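Local coordinates for protein phosphoinositol-specific phospholipase C (Pseudomonas sp., PDB 5FYP) that probably cleaves phosphoinositides at the glycerol–phosphate bond as a calcium-dependent phospholipase C, releasing diacylglycerol and a phosphorylated inositol, at residues 7-21 / 286-298. Sequence-based numbering, arbitrary orientation.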
loop_
_atom_site.group_PDB
_atom_site.type_symbol
_atom_site.label_atom_id
_atom_site.label_comp_id
_atom_site.label_asym_id
_atom_site.label_seq_id
_atom_site.Cartn_x
_atom_site.Cartn_y
_atom_site.Cartn_z
ATOM N N PHE A 7 17.101 -10.913 -4.606
ATOM C CA PHE A 7 16.447 -9.816 -5.297
ATOM C C PHE A 7 16.585 -8.475 -4.592
ATOM O O PHE A 7 16.212 -7.447 -5.171
ATOM C CB PHE A 7 14.971 -10.138 -5.653
ATOM C CG PHE A 7 14.005 -10.154 -4.507
ATOM C CD1 PHE A 7 13.456 -8.983 -4.042
ATOM C CD2 PHE A 7 13.589 -11.357 -3.935
ATOM C CE1 PHE A 7 12.522 -8.990 -3.033
ATOM C CE2 PHE A 7 12.651 -11.360 -2.927
ATOM C CZ PHE A 7 12.103 -10.171 -2.482
ATOM N N ILE A 8 17.075 -8.465 -3.356
ATOM C CA ILE A 8 17.201 -7.206 -2.591
ATOM C C ILE A 8 18.655 -6.742 -2.657
ATOM O O ILE A 8 19.568 -7.420 -2.217
ATOM C CB ILE A 8 16.771 -7.376 -1.127
ATOM C CG1 ILE A 8 15.294 -7.800 -1.078
ATOM C CG2 ILE A 8 17.001 -6.063 -0.361
ATOM C CD1 ILE A 8 14.716 -7.961 0.294
ATOM N N ASP A 9 18.857 -5.562 -3.210
ATOM C CA ASP A 9 20.198 -4.951 -3.183
ATOM C C ASP A 9 20.564 -4.698 -1.715
ATOM O O ASP A 9 19.842 -3.996 -1.047
ATOM C CB ASP A 9 20.158 -3.671 -4.027
ATOM C CG ASP A 9 21.468 -2.932 -4.097
ATOM O OD1 ASP A 9 22.360 -3.137 -3.250
ATOM O OD2 ASP A 9 21.572 -2.093 -5.003
ATOM N N PRO A 10 21.732 -5.231 -1.243
ATOM C CA PRO A 10 22.089 -5.044 0.158
ATOM C C PRO A 10 22.215 -3.569 0.583
ATOM O O PRO A 10 22.036 -3.256 1.752
ATOM C CB PRO A 10 23.419 -5.787 0.286
ATOM C CG PRO A 10 23.369 -6.816 -0.788
ATOM C CD PRO A 10 22.659 -6.152 -1.925
ATOM N N ALA A 11 22.458 -2.671 -0.371
ATOM C CA ALA A 11 22.529 -1.232 -0.065
ATOM C C ALA A 11 21.169 -0.683 0.400
ATOM O O ALA A 11 21.109 0.402 0.982
ATOM C CB ALA A 11 23.021 -0.472 -1.280
ATOM N N SER A 12 20.092 -1.417 0.136
ATOM C CA SER A 12 18.768 -0.975 0.528
ATOM C C SER A 12 18.593 -0.839 2.044
ATOM O O SER A 12 17.830 -0.007 2.511
ATOM C CB SER A 12 17.705 -1.970 0.027
ATOM O OG SER A 12 17.770 -2.147 -1.369
ATOM N N TRP A 13 19.272 -1.685 2.805
ATOM C CA TRP A 13 18.985 -1.805 4.224
ATOM C C TRP A 13 19.230 -0.525 5.005
ATOM O O TRP A 13 18.433 -0.167 5.867
ATOM C CB TRP A 13 19.751 -2.988 4.816
ATOM C CG TRP A 13 19.214 -4.269 4.356
ATOM C CD1 TRP A 13 19.771 -5.121 3.424
ATOM C CD2 TRP A 13 17.977 -4.838 4.737
ATOM N NE1 TRP A 13 18.968 -6.196 3.256
ATOM C CE2 TRP A 13 17.844 -6.044 4.028
ATOM C CE3 TRP A 13 16.977 -4.460 5.640
ATOM C CZ2 TRP A 13 16.749 -6.889 4.207
ATOM C CZ3 TRP A 13 15.907 -5.261 5.795
ATOM C CH2 TRP A 13 15.816 -6.503 5.120
ATOM N N ASN A 14 20.305 0.179 4.672
ATOM C CA ASN A 14 20.626 1.440 5.334
ATOM C C ASN A 14 20.042 2.660 4.619
ATOM O O ASN A 14 20.391 3.784 4.955
ATOM C CB ASN A 14 22.142 1.561 5.507
ATOM C CG ASN A 14 22.522 2.542 6.585
ATOM O OD1 ASN A 14 21.811 2.728 7.581
ATOM N ND2 ASN A 14 23.667 3.173 6.397
ATOM N N THR A 15 19.101 2.449 3.695
ATOM C CA THR A 15 18.488 3.541 2.959
ATOM C C THR A 15 17.125 3.845 3.567
ATOM O O THR A 15 16.351 2.935 3.820
ATOM C CB THR A 15 18.327 3.149 1.484
ATOM O OG1 THR A 15 19.599 2.756 0.943
ATOM C CG2 THR A 15 17.796 4.249 0.629
ATOM N N PRO A 16 16.773 5.138 3.746
ATOM C CA PRO A 16 15.414 5.497 4.119
ATOM C C PRO A 16 14.401 4.859 3.180
ATOM O O PRO A 16 14.653 4.782 1.980
ATOM C CB PRO A 16 15.417 7.018 3.967
ATOM C CG PRO A 16 16.834 7.391 4.300
ATOM C CD PRO A 16 17.632 6.329 3.601
ATOM N N PHE A 17 13.265 4.447 3.708
ATOM C CA PHE A 17 12.286 3.743 2.876
ATOM C C PHE A 17 11.875 4.527 1.642
ATOM O O PHE A 17 11.662 3.952 0.574
ATOM C CB PHE A 17 11.075 3.392 3.736
ATOM C CG PHE A 17 10.064 2.475 3.061
ATOM C CD1 PHE A 17 10.357 1.156 2.818
ATOM C CD2 PHE A 17 8.824 2.954 2.673
ATOM C CE1 PHE A 17 9.429 0.328 2.217
ATOM C CE2 PHE A 17 7.892 2.125 2.074
ATOM C CZ PHE A 17 8.180 0.803 1.835
ATOM N N ASN A 18 11.755 5.848 1.795
ATOM C CA ASN A 18 11.397 6.715 0.679
ATOM C C ASN A 18 12.480 6.823 -0.396
ATOM O O ASN A 18 12.195 7.286 -1.495
ATOM C CB ASN A 18 10.997 8.100 1.171
ATOM C CG ASN A 18 12.094 8.750 1.975
ATOM O OD1 ASN A 18 12.500 8.242 3.037
ATOM N ND2 ASN A 18 12.525 9.917 1.540
ATOM N N GLY A 19 13.707 6.409 -0.065
ATOM C CA GLY A 19 14.794 6.353 -1.052
ATOM C C GLY A 19 14.979 5.024 -1.722
ATOM O O GLY A 19 16.000 4.847 -2.417
ATOM N N ILE A 20 14.027 4.106 -1.555
ATOM C CA ILE A 20 14.118 2.762 -2.112
ATOM C C ILE A 20 13.065 2.587 -3.219
ATOM O O ILE A 20 11.887 2.915 -3.038
ATOM C CB ILE A 20 13.929 1.702 -1.013
ATOM C CG1 ILE A 20 14.982 1.847 0.087
ATOM C CG2 ILE A 20 13.944 0.312 -1.614
ATOM C CD1 ILE A 20 14.768 0.959 1.276
ATOM N N ALA A 21 13.522 2.065 -4.348
ATOM C CA ALA A 21 12.674 1.677 -5.475
ATOM C C ALA A 21 12.399 0.175 -5.409
ATOM O O ALA A 21 13.302 -0.634 -5.134
ATOM C CB ALA A 21 13.338 2.007 -6.787
ATOM N N ALA A 286 7.646 -10.945 -11.470
ATOM C CA ALA A 286 8.887 -11.743 -11.364
ATOM C C ALA A 286 9.807 -11.486 -12.536
ATOM O O ALA A 286 11.033 -11.570 -12.403
ATOM C CB ALA A 286 8.589 -13.218 -11.233
ATOM N N ALA A 287 9.230 -11.130 -13.684
ATOM C CA ALA A 287 9.988 -10.871 -14.909
ATOM C C ALA A 287 10.763 -9.551 -14.868
ATOM O O ALA A 287 11.566 -9.307 -15.763
ATOM C CB ALA A 287 9.053 -10.868 -16.111
ATOM N N GLN A 288 10.520 -8.709 -13.879
ATOM C CA GLN A 288 11.170 -7.412 -13.806
ATOM C C GLN A 288 12.358 -7.452 -12.866
ATOM O O GLN A 288 12.314 -8.097 -11.814
ATOM C CB GLN A 288 10.204 -6.332 -13.278
ATOM C CG GLN A 288 8.826 -6.398 -13.890
ATOM C CD GLN A 288 8.790 -6.358 -15.378
ATOM O OE1 GLN A 288 9.516 -5.631 -16.019
ATOM N NE2 GLN A 288 7.880 -7.134 -15.958
ATOM N N SER A 289 13.412 -6.720 -13.234
ATOM C CA SER A 289 14.580 -6.563 -12.397
ATOM C C SER A 289 15.477 -5.527 -13.021
ATOM O O SER A 289 15.324 -5.193 -14.193
ATOM C CB SER A 289 15.368 -7.874 -12.247
ATOM O OG SER A 289 15.898 -8.319 -13.487
ATOM N N ALA A 290 16.408 -5.034 -12.215
ATOM C CA ALA A 290 17.450 -4.135 -12.687
ATOM C C ALA A 290 18.723 -4.573 -12.016
ATOM O O ALA A 290 18.821 -4.552 -10.791
ATOM C CB ALA A 290 17.099 -2.681 -12.338
ATOM N N GLY A 291 19.717 -4.945 -12.812
ATOM C CA GLY A 291 20.972 -5.465 -12.244
ATOM C C GLY A 291 20.780 -6.673 -11.337
ATOM O O GLY A 291 21.516 -6.867 -10.370
ATOM N N GLY A 292 19.735 -7.452 -11.631
ATOM C CA GLY A 292 19.380 -8.640 -10.843
ATOM C C GLY A 292 18.530 -8.384 -9.616
ATOM O O GLY A 292 18.176 -9.336 -8.914
ATOM N N TYR A 293 18.191 -7.114 -9.377
ATOM C CA TYR A 293 17.476 -6.724 -8.181
ATOM C C TYR A 293 16.047 -6.264 -8.498
ATOM O O TYR A 293 15.789 -5.652 -9.538
ATOM C CB TYR A 293 18.205 -5.612 -7.449
ATOM C CG TYR A 293 19.586 -5.988 -6.960
ATOM C CD1 TYR A 293 19.778 -7.073 -6.101
ATOM C CD2 TYR A 293 20.680 -5.229 -7.312
ATOM C CE1 TYR A 293 21.052 -7.426 -5.646
ATOM C CE2 TYR A 293 21.961 -5.556 -6.850
ATOM C CZ TYR A 293 22.104 -6.646 -6.005
ATOM O OH TYR A 293 23.381 -6.969 -5.556
ATOM N N ARG A 294 15.142 -6.538 -7.557
ATOM C CA ARG A 294 13.781 -5.985 -7.571
ATOM C C ARG A 294 13.553 -4.933 -6.506
ATOM O O ARG A 294 12.489 -4.319 -6.477
ATOM C CB ARG A 294 12.721 -7.071 -7.475
ATOM C CG ARG A 294 12.808 -8.096 -8.586
ATOM C CD ARG A 294 11.488 -8.852 -8.784
ATOM N NE ARG A 294 11.681 -10.061 -9.579
ATOM C CZ ARG A 294 12.163 -11.208 -9.111
ATOM N NH1 ARG A 294 12.393 -11.391 -7.836
ATOM N NH2 ARG A 294 12.396 -12.208 -9.963
ATOM N N ILE A 295 14.543 -4.712 -5.628
ATOM C CA ILE A 295 14.494 -3.682 -4.589
ATOM C C ILE A 295 15.882 -3.075 -4.532
ATOM O O ILE A 295 16.877 -3.801 -4.365
ATOM C CB ILE A 295 14.101 -4.231 -3.198
ATOM C CG1 ILE A 295 12.697 -4.848 -3.240
ATOM C CG2 ILE A 295 14.235 -3.165 -2.136
ATOM C CD1 ILE A 295 12.176 -5.320 -1.924
ATOM N N ARG A 296 15.980 -1.763 -4.682
ATOM C CA ARG A 296 17.278 -1.096 -4.612
ATOM C C ARG A 296 17.102 0.374 -4.349
ATOM O O ARG A 296 16.070 0.946 -4.670
ATOM C CB ARG A 296 18.067 -1.275 -5.892
ATOM C CG ARG A 296 17.293 -1.060 -7.140
ATOM C CD ARG A 296 18.221 -0.851 -8.311
ATOM N NE ARG A 296 18.685 0.533 -8.323
ATOM C CZ ARG A 296 19.335 1.118 -9.315
ATOM N NH1 ARG A 296 19.666 0.445 -10.432
ATOM N NH2 ARG A 296 19.630 2.404 -9.159
ATOM N N PRO A 297 18.133 1.013 -3.792
ATOM C CA PRO A 297 18.086 2.466 -3.706
ATOM C C PRO A 297 18.013 3.107 -5.093
ATOM O O PRO A 297 18.528 2.541 -6.059
ATOM C CB PRO A 297 19.445 2.820 -3.047
ATOM C CG PRO A 297 19.905 1.568 -2.413
ATOM C CD PRO A 297 19.405 0.463 -3.274
ATOM N N PHE A 298 17.404 4.285 -5.191
ATOM C CA PHE A 298 17.423 5.052 -6.446
ATOM C C PHE A 298 18.807 5.343 -6.943
ATOM O O PHE A 298 18.962 5.524 -8.151
ATOM C CB PHE A 298 16.719 6.388 -6.252
ATOM C CG PHE A 298 15.231 6.270 -6.094
ATOM C CD1 PHE A 298 14.424 5.838 -7.135
ATOM C CD2 PHE A 298 14.631 6.582 -4.900
ATOM C CE1 PHE A 298 13.054 5.720 -6.972
ATOM C CE2 PHE A 298 13.268 6.485 -4.738
ATOM C CZ PHE A 298 12.471 6.040 -5.765
ATOM O OXT PHE A 298 19.708 5.405 -6.148
#
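I295 fills the tight, buried side of this contact. Its CD1 lies near the plane of the F7 ring, at the edge (CE1 to CD1, 3.8 Å), alongside CG1 of I8. A chi1 of -61° sets CG1 beside the backbone N and swings CG2 anti to it, where it meets CG2 of I20 at 3.5 Å; the forked isoleucine thus reaches both ends of 7-21. The backbone locks it there: F7 O accepts from the N atoms of R294 and I295, and D9 N gives a nearly straight bond to I295 O (2.9 Å).

The side nearer solvent, with P10 and A11 exposed, uses the broad face of Y293. D9 lays CB over this ring, 3.7 Å from its centroid, its carboxylate stacked 19° from the ring plane, while P10 CD nears the phenol OH (3.8 Å). A leucine in place of Y293 would probably leave D9 CB and P10 CD without the broad surface they rest against. P297 packs CG on A11 CB; in its non-hydrogen-bonded pair with I20, proline's missing N-H costs no bond to that strand.

A21, under a face of the F298 ring, exchanges two backbone bonds with R296, so C-terminal strand 295-297 pairs antiparallel with strand 20-25, closing one edge of a mixed sheet in what is, by family, a TIM-barrel-like fold.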